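Local coordinates for S-layer domain-containing protein (Ruminiclostridium thermocellum ATCC 27405, PDB 4QVS) that is of unknown function but carries a concanavalin A-like lectin/glucanase domain, which suggests a carbohydrate-related role at the bacterial cell surface, at residues A7-D12 with D62-T67; A32-Y35 with G39-P42; F71-W76 with F88-S93; K109-M114 with Y120-I125. All blocks are in the same frame, centred on the assembly; numbering follows the deposited sequence.

How the contacts relate
The contacts follow one another along the chain, except that contact 2 is nested in the loop closed by contact 1. Contact 1 touches contacts 2 and 3, and contact 3 in turn touches contact 4: Ile64 and Ala65 touch Phe90 of contact 3, with centres about 8 Å apart, and Phe11 and Tyr9 touch contact 2, the centres about 15 Å apart. Contact 3 spans the interior between strand 71-79 and the four-stranded antiparallel sheet that also holds contact 4; Phe88 and Phe71 meet Phe112, centres about 13 Å apart. Contacts 2 and 4 lie farthest apart, centres about 27 Å apart. All four touch the second subunit, consistent with a beta-sandwich completed between two chains.

Contact 1: A7-D12 with D62-T67; sequences AWYMFD and DGIAGT. With NA (sodium ion), chain C.
The strand that sets Ala7 and Tyr9 against Ile64 runs on into a sodium site, where the ion is gripped by Met10 O at 2.3 Å and by Asp12 OD1 at 2.5 Å. A water, the backbone oxygens of Asn45 and Asn47, and Asp202 OD1 of the second subunit also bind it, so the ion ties two chains together. Met10 O and Asp12 OD1 are only 3.0 Å apart; both are acceptors, set side by side as neighbouring ligands of one cation, whose charge probably offsets their repulsion.

At the other end of 7-12 the contact is apolar and rests on a single methyl. Ile64 CD1 comes within 3.7 Å of Ala7 CB and, at the edge of the Tyr9 ring and in its plane, within 3.8 Å of Tyr9 CE2. The reach comes from an extended side chain, with CG1 anti to the backbone N (chi1 -165°) and CD1 stretched beyond it. Tyr9 approaches from the opposite direction, and its hydroxyl is hydrogen-bonded to Gly30 O.

Phe11 lays one ring face over Tyr9 CB, 3.5 Å above the plane and toward the rim of the ring. The loop 62-67, between strands 57-60 and 71-79, packs through Ile64 on the side chains of strand 7-9, with Ile64 also on Phe90 of strand 85-91, while residues 7-9 pair antiparallel with a strand of the second subunit.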
loop_
_atom_site.group_PDB
_atom_site.type_symbol
_atom_site.label_atom_id
_atom_site.label_comp_id
_atom_site.label_asym_id
_atom_site.label_seq_id
_atom_site.Cartn_x
_atom_site.Cartn_y
_atom_site.Cartn_z
ATOM N N ALA A 7 3.507 -18.376 -21.821
ATOM C CA ALA A 7 4.896 -18.630 -21.546
ATOM C C ALA A 7 5.231 -18.679 -20.053
ATOM O O ALA A 7 4.489 -18.163 -19.189
ATOM C CB ALA A 7 5.719 -17.554 -22.208
ATOM N N TRP A 8 6.389 -19.271 -19.782
ATOM C CA TRP A 8 6.936 -19.384 -18.440
ATOM C C TRP A 8 8.464 -19.414 -18.451
ATOM O O TRP A 8 9.065 -20.412 -18.817
ATOM C CB TRP A 8 6.387 -20.652 -17.766
ATOM C CG TRP A 8 6.826 -20.841 -16.374
ATOM C CD1 TRP A 8 7.472 -19.949 -15.587
ATOM C CD2 TRP A 8 6.499 -21.974 -15.516
ATOM N NE1 TRP A 8 7.625 -20.483 -14.290
ATOM C CE2 TRP A 8 7.046 -21.718 -14.245
ATOM C CE3 TRP A 8 5.838 -23.191 -15.728
ATOM C CZ2 TRP A 8 6.919 -22.632 -13.156
ATOM C CZ3 TRP A 8 5.720 -24.106 -14.647
ATOM C CH2 TRP A 8 6.262 -23.812 -13.391
ATOM N N TYR A 9 9.077 -18.324 -17.990
ATOM C CA TYR A 9 10.522 -18.215 -17.861
ATOM C C TYR A 9 10.906 -18.467 -16.395
ATOM O O TYR A 9 10.577 -17.681 -15.506
ATOM C CB TYR A 9 11.015 -16.864 -18.364
ATOM C CG TYR A 9 10.754 -16.733 -19.858
ATOM C CD1 TYR A 9 11.571 -17.405 -20.796
ATOM C CD2 TYR A 9 9.655 -16.061 -20.324
ATOM C CE1 TYR A 9 11.308 -17.376 -22.160
ATOM C CE2 TYR A 9 9.413 -15.988 -21.704
ATOM C CZ TYR A 9 10.236 -16.656 -22.602
ATOM O OH TYR A 9 9.951 -16.570 -23.946
HETATM N N MSE A 10 11.602 -19.575 -16.180
HETATM C CA MSE A 10 12.022 -19.989 -14.846
HETATM C C MSE A 10 13.402 -19.481 -14.602
HETATM O O MSE A 10 13.871 -19.500 -13.480
HETATM C CB MSE A 10 12.026 -21.509 -14.764
HETATM C CG MSE A 10 10.634 -22.093 -14.920
HETATM SE SE MSE A 10 10.847 -24.037 -14.663
HETATM C CE MSE A 10 10.981 -23.858 -12.699
ATOM N N PHE A 11 14.098 -19.078 -15.668
ATOM C CA PHE A 11 15.430 -18.511 -15.542
ATOM C C PHE A 11 16.401 -19.322 -14.667
ATOM O O PHE A 11 17.191 -18.723 -13.909
ATOM C CB PHE A 11 15.353 -17.078 -14.994
ATOM C CG PHE A 11 14.569 -16.121 -15.847
ATOM C CD1 PHE A 11 15.005 -15.804 -17.154
ATOM C CD2 PHE A 11 13.467 -15.462 -15.357
ATOM C CE1 PHE A 11 14.308 -14.897 -17.917
ATOM C CE2 PHE A 11 12.763 -14.542 -16.142
ATOM C CZ PHE A 11 13.188 -14.278 -17.442
ATOM N N ASP A 12 16.356 -20.658 -14.770
ATOM C CA ASP A 12 17.226 -21.528 -13.966
ATOM C C ASP A 12 18.557 -21.875 -14.610
ATOM O O ASP A 12 19.547 -22.033 -13.911
ATOM C CB ASP A 12 16.500 -22.822 -13.589
ATOM C CG ASP A 12 15.372 -22.578 -12.593
ATOM O OD1 ASP A 12 15.423 -21.548 -11.876
ATOM O OD2 ASP A 12 14.431 -23.383 -12.550
ATOM N N ASP A 62 9.666 -11.293 -29.680
ATOM C CA ASP A 62 8.618 -10.464 -30.265
ATOM C C ASP A 62 7.302 -11.215 -30.288
ATOM O O ASP A 62 7.296 -12.405 -30.511
ATOM C CB ASP A 62 8.948 -10.111 -31.745
ATOM C CG ASP A 62 10.272 -9.370 -31.918
ATOM O OD1 ASP A 62 10.924 -8.995 -30.914
ATOM O OD2 ASP A 62 10.676 -9.161 -33.098
ATOM N N GLY A 63 6.193 -10.516 -30.103
ATOM C CA GLY A 63 4.852 -11.106 -30.192
ATOM C C GLY A 63 4.325 -11.808 -28.937
ATOM O O GLY A 63 3.167 -12.157 -28.843
ATOM N N ILE A 64 5.154 -11.963 -27.946
ATOM C CA ILE A 64 4.743 -12.759 -26.812
ATOM C C ILE A 64 3.412 -12.348 -26.165
ATOM O O ILE A 64 2.667 -13.229 -25.765
ATOM C CB ILE A 64 5.910 -12.962 -25.827
ATOM C CG1 ILE A 64 5.547 -14.104 -24.871
ATOM C CG2 ILE A 64 6.313 -11.653 -25.132
ATOM C CD1 ILE A 64 6.744 -14.580 -24.085
ATOM N N ALA A 65 3.070 -11.049 -26.172
ATOM C CA ALA A 65 1.807 -10.564 -25.573
ATOM C C ALA A 65 0.811 -9.804 -26.458
ATOM O O ALA A 65 -0.302 -9.528 -26.003
ATOM C CB ALA A 65 2.102 -9.718 -24.339
ATOM N N GLY A 66 1.150 -9.510 -27.706
ATOM C CA GLY A 66 0.270 -8.690 -28.554
ATOM C C GLY A 66 -0.826 -9.365 -29.361
ATOM O O GLY A 66 -1.364 -8.764 -30.294
ATOM N N THR A 67 -1.192 -10.591 -29.013
ATOM C CA THR A 67 -2.225 -11.279 -29.773
ATOM C C THR A 67 -3.402 -11.681 -28.896
ATOM O O THR A 67 -4.223 -12.485 -29.300
ATOM C CB THR A 67 -1.638 -12.523 -30.476
ATOM O OG1 THR A 67 -2.539 -12.958 -31.502
ATOM C CG2 THR A 67 -1.375 -13.664 -29.498
HETATM NA NA NA C . 13.886 -19.704 -11.193
HETATM O O HOH W 1 12.192 -20.799 -11.330
#

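Contact 2: A32-Y35 with G39-P42; sequences AVLY and GVVP
Leu34 and Gly39 mark the closest approach of two backbones that do not pair: their CA atoms are 7.5 Å apart, and across that distance it is the Leu34 side chain that makes the touch. Strand 32-35 and strand 40-42 follow closely in the chain, yet each finds its hydrogen-bonding partners in other strands, so this is not a hairpin. Gly39 enters strand 40-42 with phi 74° and psi -166°, a turn of the chain that presents the flat of its following peptide group to Leu34.

Onto that flat the leucine sets one methyl. Leu34 CD2 stands almost straight above the carbonyl carbon, 3.8 Å from Gly39 C and 3.9 Å from Gly39 CA. It therefore touches the face of the peptide, leaving the carbonyl oxygen and the amide hydrogen to point elsewhere. CG lies anti to the backbone N (chi1 174°), which carries the branch out from the strand, and of its two methyls it is CD2 that makes the touch. A looser apolar contact, 4.3 Å from Leu34 CD2 to Val40 CG1, extends the patch to the next residue.

The same leucine is packed by Val49, Val58 and Phe22, and Val40 also rests on Phe22. Leu34 thereby joins two small antiparallel sheets: the one in which strand 32-35 lies between 21-22 and 57-60, and the pair formed by strands 40-42 and 47-52. Val41, beyond the contact, packs on Met200 of the second subunit.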
loop_
_atom_site.group_PDB
_atom_site.type_symbol
_atom_site.label_atom_id
_atom_site.label_comp_id
_atom_site.label_asym_id
_atom_site.label_seq_id
_atom_site.Cartn_x
_atom_site.Cartn_y
_atom_site.Cartn_z
ATOM N N ALA A 32 14.124 -16.223 -23.990
ATOM C CA ALA A 32 14.360 -14.900 -23.397
ATOM C C ALA A 32 15.860 -14.662 -23.445
ATOM O O ALA A 32 16.619 -15.591 -23.293
ATOM C CB ALA A 32 13.865 -14.836 -21.959
ATOM N N VAL A 33 16.310 -13.432 -23.668
ATOM C CA VAL A 33 17.719 -13.165 -23.677
ATOM C C VAL A 33 18.082 -12.220 -22.544
ATOM O O VAL A 33 17.540 -11.115 -22.425
ATOM C CB VAL A 33 18.157 -12.545 -25.051
ATOM C CG1 VAL A 33 19.670 -12.408 -25.094
ATOM C CG2 VAL A 33 17.682 -13.442 -26.194
ATOM N N LEU A 34 19.097 -12.605 -21.786
ATOM C CA LEU A 34 19.569 -11.825 -20.648
ATOM C C LEU A 34 20.805 -11.020 -21.003
ATOM O O LEU A 34 21.727 -11.581 -21.558
ATOM C CB LEU A 34 19.976 -12.771 -19.493
ATOM C CG LEU A 34 20.629 -12.125 -18.246
ATOM C CD1 LEU A 34 19.733 -11.035 -17.706
ATOM C CD2 LEU A 34 20.943 -13.135 -17.117
ATOM N N TYR A 35 20.808 -9.732 -20.640
ATOM C CA TYR A 35 21.953 -8.851 -20.781
ATOM C C TYR A 35 22.300 -8.426 -19.339
ATOM O O TYR A 35 21.695 -7.517 -18.771
ATOM C CB TYR A 35 21.624 -7.674 -21.694
ATOM C CG TYR A 35 21.215 -8.115 -23.101
ATOM C CD1 TYR A 35 22.158 -8.356 -24.084
ATOM C CD2 TYR A 35 19.890 -8.320 -23.405
ATOM C CE1 TYR A 35 21.784 -8.753 -25.373
ATOM C CE2 TYR A 35 19.498 -8.733 -24.651
ATOM C CZ TYR A 35 20.453 -8.947 -25.630
ATOM O OH TYR A 35 20.001 -9.331 -26.833
ATOM N N GLY A 39 24.683 -12.778 -14.763
ATOM C CA GLY A 39 24.154 -14.098 -15.152
ATOM C C GLY A 39 23.009 -14.442 -14.166
ATOM O O GLY A 39 22.525 -13.565 -13.440
ATOM N N VAL A 40 22.560 -15.692 -14.129
ATOM C CA VAL A 40 21.503 -16.078 -13.175
ATOM C C VAL A 40 22.170 -16.549 -11.886
ATOM O O VAL A 40 23.279 -17.063 -11.920
ATOM C CB VAL A 40 20.500 -17.128 -13.713
ATOM C CG1 VAL A 40 19.698 -16.533 -14.861
ATOM C CG2 VAL A 40 21.176 -18.434 -14.124
ATOM N N VAL A 41 21.507 -16.369 -10.758
ATOM C CA VAL A 41 22.123 -16.730 -9.466
ATOM C C VAL A 41 21.083 -17.312 -8.512
ATOM O O VAL A 41 19.883 -17.165 -8.783
ATOM C CB VAL A 41 22.792 -15.487 -8.838
ATOM C CG1 VAL A 41 23.913 -14.918 -9.726
ATOM C CG2 VAL A 41 21.765 -14.407 -8.569
ATOM N N PRO A 42 21.527 -17.983 -7.399
ATOM C CA PRO A 42 20.524 -18.542 -6.496
ATOM C C PRO A 42 19.469 -17.506 -6.178
ATOM O O PRO A 42 19.823 -16.382 -5.854
ATOM C CB PRO A 42 21.344 -18.894 -5.232
ATOM C CG PRO A 42 22.696 -19.252 -5.774
ATOM C CD PRO A 42 22.865 -18.534 -7.112
#

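Contact 3: F71-W76 with F88-S93; sequences FTIAFW and FDFFDS
Ile73 and Phe88 face each other across two strands, 71-76 and 88-91, that run nearly antiparallel (151° between their directions) with axes 10.9 Å apart. That spacing is too wide for backbone pairing and suits two layers packed face to face, as in the core of a beta-sandwich.

Ile73 drives the contact with both ends of its branched chain. Its CD1 presses to within 3.4 Å of Phe88 CZ, a tight approach, while CG2 lies 3.6 Å from Phe88 CE2, so both carbons lie on one side of the ring plane, along its CZ-CE2 end. With CG1 anti to its carbonyl carbon and CG2 anti to the backbone N (chi1 -62°), the CG1-CD1 arm and the CG2 methyl both reach the Phe88 ring. CD1 goes on to Phe90 CE2 at 3.7 Å and so touches two neighbouring aromatic rings of the facing strand. Those two rings are in turn set against each other, Phe88 CE1 lying at the edge of the Phe90 ring and in its plane.

Phe75 adds a lesser touch. Its CE1 meets the edge of the Phe88 ring near that ring's plane, 4.0 Å from Phe88 CD2.

Leu102 of strand 99-104 packs against both Phe75 and Phe88, and Phe71 rests on Met100 of the same strand. Ala65 of the preceding loop also packs on Phe90. Strand 85-91 is an outermost strand of its four-stranded sheet within this chain; there, as along strand 71-79, strands of the second subunit pair antiparallel and carry the layers on.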
loop_
_atom_site.group_PDB
_atom_site.type_symbol
_atom_site.label_atom_id
_atom_site.label_comp_id
_atom_site.label_asym_id
_atom_site.label_seq_id
_atom_site.Cartn_x
_atom_site.Cartn_y
_atom_site.Cartn_z
ATOM N N PHE A 71 -5.705 -11.015 -20.661
ATOM C CA PHE A 71 -4.422 -11.630 -20.329
ATOM C C PHE A 71 -4.006 -11.467 -18.872
ATOM O O PHE A 71 -4.617 -10.729 -18.102
ATOM C CB PHE A 71 -3.314 -11.000 -21.204
ATOM C CG PHE A 71 -3.071 -9.550 -20.895
ATOM C CD1 PHE A 71 -2.254 -9.177 -19.817
ATOM C CD2 PHE A 71 -3.694 -8.555 -21.638
ATOM C CE1 PHE A 71 -2.052 -7.847 -19.503
ATOM C CE2 PHE A 71 -3.501 -7.220 -21.317
ATOM C CZ PHE A 71 -2.681 -6.870 -20.250
ATOM N N THR A 72 -2.938 -12.186 -18.522
ATOM C CA THR A 72 -2.275 -12.057 -17.249
ATOM C C THR A 72 -0.763 -12.056 -17.413
ATOM O O THR A 72 -0.204 -12.807 -18.197
ATOM C CB THR A 72 -2.664 -13.209 -16.261
ATOM O OG1 THR A 72 -4.078 -13.285 -16.133
ATOM C CG2 THR A 72 -2.063 -12.972 -14.913
ATOM N N ILE A 73 -0.108 -11.157 -16.704
ATOM C CA ILE A 73 1.311 -11.153 -16.605
ATOM C C ILE A 73 1.627 -11.269 -15.134
ATOM O O ILE A 73 1.204 -10.413 -14.332
ATOM C CB ILE A 73 1.958 -9.859 -17.122
ATOM C CG1 ILE A 73 1.626 -9.701 -18.601
ATOM C CG2 ILE A 73 3.468 -9.971 -16.926
ATOM C CD1 ILE A 73 1.948 -8.335 -19.152
ATOM N N ALA A 74 2.434 -12.260 -14.792
ATOM C CA ALA A 74 2.711 -12.501 -13.394
ATOM C C ALA A 74 4.115 -12.973 -13.207
ATOM O O ALA A 74 4.642 -13.737 -14.004
ATOM C CB ALA A 74 1.728 -13.515 -12.862
ATOM N N PHE A 75 4.722 -12.527 -12.123
ATOM C CA PHE A 75 6.066 -12.903 -11.846
ATOM C C PHE A 75 6.400 -12.608 -10.414
ATOM O O PHE A 75 5.726 -11.860 -9.745
ATOM C CB PHE A 75 6.994 -12.067 -12.722
ATOM C CG PHE A 75 6.751 -10.593 -12.573
ATOM C CD1 PHE A 75 5.720 -9.975 -13.272
ATOM C CD2 PHE A 75 7.504 -9.838 -11.678
ATOM C CE1 PHE A 75 5.470 -8.627 -13.112
ATOM C CE2 PHE A 75 7.248 -8.493 -11.504
ATOM C CZ PHE A 75 6.232 -7.891 -12.214
ATOM N N TRP A 76 7.530 -13.132 -9.999
ATOM C CA TRP A 76 8.072 -12.811 -8.696
ATOM C C TRP A 76 9.148 -11.770 -8.885
ATOM O O TRP A 76 9.926 -11.867 -9.842
ATOM C CB TRP A 76 8.744 -14.041 -8.117
ATOM C CG TRP A 76 7.818 -14.981 -7.517
ATOM C CD1 TRP A 76 7.239 -16.080 -8.087
ATOM C CD2 TRP A 76 7.372 -14.941 -6.140
ATOM N NE1 TRP A 76 6.433 -16.730 -7.134
ATOM C CE2 TRP A 76 6.504 -16.044 -5.944
ATOM C CE3 TRP A 76 7.617 -14.069 -5.076
ATOM C CZ2 TRP A 76 5.868 -16.301 -4.692
ATOM C CZ3 TRP A 76 6.978 -14.323 -3.816
ATOM C CH2 TRP A 76 6.121 -15.435 -3.650
ATOM N N PHE A 88 8.347 -4.040 -16.635
ATOM C CA PHE A 88 8.175 -4.647 -17.960
ATOM C C PHE A 88 7.585 -3.626 -18.953
ATOM O O PHE A 88 6.932 -2.635 -18.573
ATOM C CB PHE A 88 7.411 -5.994 -17.983
ATOM C CG PHE A 88 5.941 -5.903 -17.710
ATOM C CD1 PHE A 88 5.072 -5.281 -18.589
ATOM C CD2 PHE A 88 5.396 -6.536 -16.578
ATOM C CE1 PHE A 88 3.724 -5.207 -18.338
ATOM C CE2 PHE A 88 4.051 -6.495 -16.349
ATOM C CZ PHE A 88 3.207 -5.838 -17.213
ATOM N N ASP A 89 7.768 -3.902 -20.226
ATOM C CA ASP A 89 7.291 -2.977 -21.274
ATOM C C ASP A 89 7.137 -3.793 -22.527
ATOM O O ASP A 89 8.035 -4.510 -22.912
ATOM C CB ASP A 89 8.254 -1.810 -21.362
ATOM C CG ASP A 89 7.975 -0.865 -22.499
ATOM O OD1 ASP A 89 6.852 -0.734 -22.978
ATOM O OD2 ASP A 89 8.915 -0.136 -22.824
ATOM N N PHE A 90 5.915 -3.777 -23.050
ATOM C CA PHE A 90 5.552 -4.439 -24.256
ATOM C C PHE A 90 5.023 -3.302 -25.098
ATOM O O PHE A 90 4.069 -2.607 -24.728
ATOM C CB PHE A 90 4.499 -5.517 -24.053
ATOM C CG PHE A 90 4.959 -6.643 -23.159
ATOM C CD1 PHE A 90 5.667 -7.711 -23.662
ATOM C CD2 PHE A 90 4.690 -6.605 -21.798
ATOM C CE1 PHE A 90 6.086 -8.749 -22.822
ATOM C CE2 PHE A 90 5.098 -7.640 -20.953
ATOM C CZ PHE A 90 5.799 -8.706 -21.463
ATOM N N PHE A 91 5.656 -3.104 -26.243
ATOM C CA PHE A 91 5.371 -1.924 -27.063
ATOM C C PHE A 91 5.402 -2.236 -28.572
ATOM O O PHE A 91 6.052 -3.164 -29.004
ATOM C CB PHE A 91 6.411 -0.839 -26.701
ATOM C CG PHE A 91 7.864 -1.262 -26.909
ATOM C CD1 PHE A 91 8.533 -2.020 -25.964
ATOM C CD2 PHE A 91 8.562 -0.861 -28.049
ATOM C CE1 PHE A 91 9.840 -2.405 -26.149
ATOM C CE2 PHE A 91 9.883 -1.247 -28.256
ATOM C CZ PHE A 91 10.532 -2.012 -27.308
ATOM N N ASP A 92 4.630 -1.472 -29.329
ATOM C CA ASP A 92 4.517 -1.587 -30.788
ATOM C C ASP A 92 5.893 -1.392 -31.393
ATOM O O ASP A 92 6.571 -0.427 -31.052
ATOM C CB ASP A 92 3.556 -0.482 -31.291
ATOM C CG ASP A 92 3.477 -0.371 -32.832
ATOM O OD1 ASP A 92 3.711 -1.348 -33.538
ATOM O OD2 ASP A 92 3.178 0.716 -33.344
ATOM N N SER A 93 6.327 -2.316 -32.247
ATOM C CA SER A 93 7.613 -2.148 -32.921
ATOM C C SER A 93 7.545 -0.984 -33.971
ATOM O O SER A 93 8.566 -0.391 -34.321
ATOM C CB SER A 93 8.063 -3.460 -33.588
ATOM O OG SER A 93 7.226 -3.820 -34.689
#

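Contact 4: K109-M114 with Y120-I125; sequences KIKFAM and YGEKTI
An antiparallel beta hairpin, strands 110-115 and 123-126, supplies two strands of a four-stranded sheet in the concanavalin A-like domain, 123-126 being outermost within this chain. Two hydrogen-bonded pairs set its register. Phe112 N gives to Ile125 O at 2.8 Å and Ile125 N returns to Phe112 O; Met114 and Lys123 repeat the exchange, with Lys123 N to Met114 O the straightest (174° at the hydrogen). Between them Ala113 and Thr124 form the non-hydrogen-bonded pair, their CA atoms 4.3 Å apart.

Phe112 and Ile125 point the same way from one face, lying side by side; Ile125 CD1 reaches the ring edge of Phe112, 3.8 Å from CD2. The Phe112 side chain also packs on Met100 and Leu102 of the neighbouring strand 99-104.

On the face of Ala113 and Thr124, Lys111 slants over the threonine, its CD 4.1 Å from Thr124 CB. Its ammonium is hydrogen-bonded to Tyr192 OH of the second subunit and stays 4.5 Å from Glu122 OE1, beyond a salt bridge. Glu122 OE2 is held by Arg101 and by Tyr99 OH, which steadies the carboxylate where OE1 rests 3.4 Å from Ala113 CB.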
loop_
_atom_site.group_PDB
_atom_site.type_symbol
_atom_site.label_atom_id
_atom_site.label_comp_id
_atom_site.label_asym_id
_atom_site.label_seq_id
_atom_site.Cartn_x
_atom_site.Cartn_y
_atom_site.Cartn_z
ATOM N N LYS A 109 5.290 1.720 -4.448
ATOM C CA LYS A 109 4.068 1.435 -5.185
ATOM C C LYS A 109 4.487 0.954 -6.582
ATOM O O LYS A 109 5.676 0.989 -6.919
ATOM C CB LYS A 109 3.207 2.669 -5.353
ATOM C CG LYS A 109 2.757 3.272 -4.052
ATOM C CD LYS A 109 1.727 4.354 -4.275
ATOM C CE LYS A 109 2.279 5.552 -5.004
ATOM N NZ LYS A 109 1.469 6.750 -4.662
ATOM N N ILE A 110 3.513 0.441 -7.326
ATOM C CA ILE A 110 3.704 -0.022 -8.699
ATOM C C ILE A 110 2.571 0.558 -9.522
ATOM O O ILE A 110 1.493 0.839 -8.993
ATOM C CB ILE A 110 3.718 -1.567 -8.874
ATOM C CG1 ILE A 110 2.417 -2.202 -8.406
ATOM C CG2 ILE A 110 4.902 -2.177 -8.156
ATOM C CD1 ILE A 110 2.384 -3.727 -8.440
ATOM N N LYS A 111 2.842 0.762 -10.802
ATOM C CA LYS A 111 1.854 1.304 -11.709
ATOM C C LYS A 111 1.856 0.552 -13.017
ATOM O O LYS A 111 2.901 0.217 -13.573
ATOM C CB LYS A 111 2.161 2.757 -12.031
ATOM C CG LYS A 111 1.117 3.412 -12.926
ATOM C CD LYS A 111 1.322 4.909 -13.002
ATOM C CE LYS A 111 2.535 5.215 -13.877
ATOM N NZ LYS A 111 3.031 6.604 -13.693
ATOM N N PHE A 112 0.664 0.327 -13.517
ATOM C CA PHE A 112 0.500 -0.305 -14.778
ATOM C C PHE A 112 -0.160 0.733 -15.647
ATOM O O PHE A 112 -1.047 1.428 -15.218
ATOM C CB PHE A 112 -0.334 -1.563 -14.643
ATOM C CG PHE A 112 -0.588 -2.226 -15.917
ATOM C CD1 PHE A 112 0.474 -2.770 -16.641
ATOM C CD2 PHE A 112 -1.856 -2.292 -16.428
ATOM C CE1 PHE A 112 0.263 -3.376 -17.866
ATOM C CE2 PHE A 112 -2.080 -2.897 -17.665
ATOM C CZ PHE A 112 -1.011 -3.438 -18.385
ATOM N N ALA A 113 0.328 0.850 -16.859
ATOM C CA ALA A 113 -0.152 1.844 -17.835
ATOM C C ALA A 113 -0.302 1.209 -19.195
ATOM O O ALA A 113 0.495 0.350 -19.552
ATOM C CB ALA A 113 0.816 2.997 -17.943
HETATM N N MSE A 114 -1.361 1.595 -19.906
HETATM C CA MSE A 114 -1.632 1.175 -21.274
HETATM C C MSE A 114 -1.941 2.444 -21.974
HETATM O O MSE A 114 -2.645 3.306 -21.406
HETATM C CB MSE A 114 -2.898 0.339 -21.435
HETATM C CG MSE A 114 -2.900 -0.923 -20.557
HETATM SE SE MSE A 114 -4.126 -2.303 -21.224
HETATM C CE MSE A 114 -3.455 -2.470 -23.062
ATOM N N TYR A 120 1.411 10.882 -22.557
ATOM C CA TYR A 120 0.376 11.725 -21.979
ATOM C C TYR A 120 -0.978 11.132 -22.070
ATOM O O TYR A 120 -1.916 11.726 -21.582
ATOM C CB TYR A 120 0.357 13.122 -22.613
ATOM C CG TYR A 120 1.667 13.802 -22.420
ATOM C CD1 TYR A 120 2.065 14.237 -21.155
ATOM C CD2 TYR A 120 2.544 13.996 -23.493
ATOM C CE1 TYR A 120 3.304 14.837 -20.961
ATOM C CE2 TYR A 120 3.782 14.604 -23.312
ATOM C CZ TYR A 120 4.167 15.014 -22.055
ATOM O OH TYR A 120 5.404 15.630 -21.888
ATOM N N GLY A 121 -1.111 9.984 -22.710
ATOM C CA GLY A 121 -2.417 9.371 -22.808
ATOM C C GLY A 121 -2.498 8.111 -21.980
ATOM O O GLY A 121 -3.425 7.363 -22.092
ATOM N N GLU A 122 -1.515 7.853 -21.167
ATOM C CA GLU A 122 -1.569 6.631 -20.371
ATOM C C GLU A 122 -2.816 6.501 -19.508
ATOM O O GLU A 122 -3.247 7.454 -18.886
ATOM C CB GLU A 122 -0.356 6.544 -19.480
ATOM C CG GLU A 122 0.910 6.190 -20.232
ATOM C CD GLU A 122 2.096 6.037 -19.291
ATOM O OE1 GLU A 122 1.917 6.232 -18.083
ATOM O OE2 GLU A 122 3.215 5.729 -19.749
ATOM N N LYS A 123 -3.427 5.328 -19.568
ATOM C CA LYS A 123 -4.537 4.946 -18.688
ATOM C C LYS A 123 -3.819 4.035 -17.719
ATOM O O LYS A 123 -3.159 3.082 -18.143
ATOM C CB LYS A 123 -5.647 4.156 -19.388
ATOM C CG LYS A 123 -6.286 4.793 -20.598
ATOM C CD LYS A 123 -6.799 6.178 -20.299
ATOM C CE LYS A 123 -7.251 6.847 -21.583
ATOM N NZ LYS A 123 -7.387 8.302 -21.334
ATOM N N THR A 124 -3.985 4.281 -16.429
ATOM C CA THR A 124 -3.191 3.609 -15.430
ATOM C C THR A 124 -3.920 2.985 -14.261
ATOM O O THR A 124 -5.080 3.288 -14.001
ATOM C CB THR A 124 -2.333 4.656 -14.776
ATOM O OG1 THR A 124 -3.196 5.533 -14.060
ATOM C CG2 THR A 124 -1.591 5.462 -15.837
ATOM N N ILE A 125 -3.194 2.122 -13.552
ATOM C CA ILE A 125 -3.655 1.534 -12.294
ATOM C C ILE A 125 -2.463 1.664 -11.381
ATOM O O ILE A 125 -1.353 1.267 -11.754
ATOM C CB ILE A 125 -3.946 0.037 -12.371
ATOM C CG1 ILE A 125 -4.591 -0.344 -13.694
ATOM C CG2 ILE A 125 -4.806 -0.377 -11.184
ATOM C CD1 ILE A 125 -4.650 -1.841 -13.916
#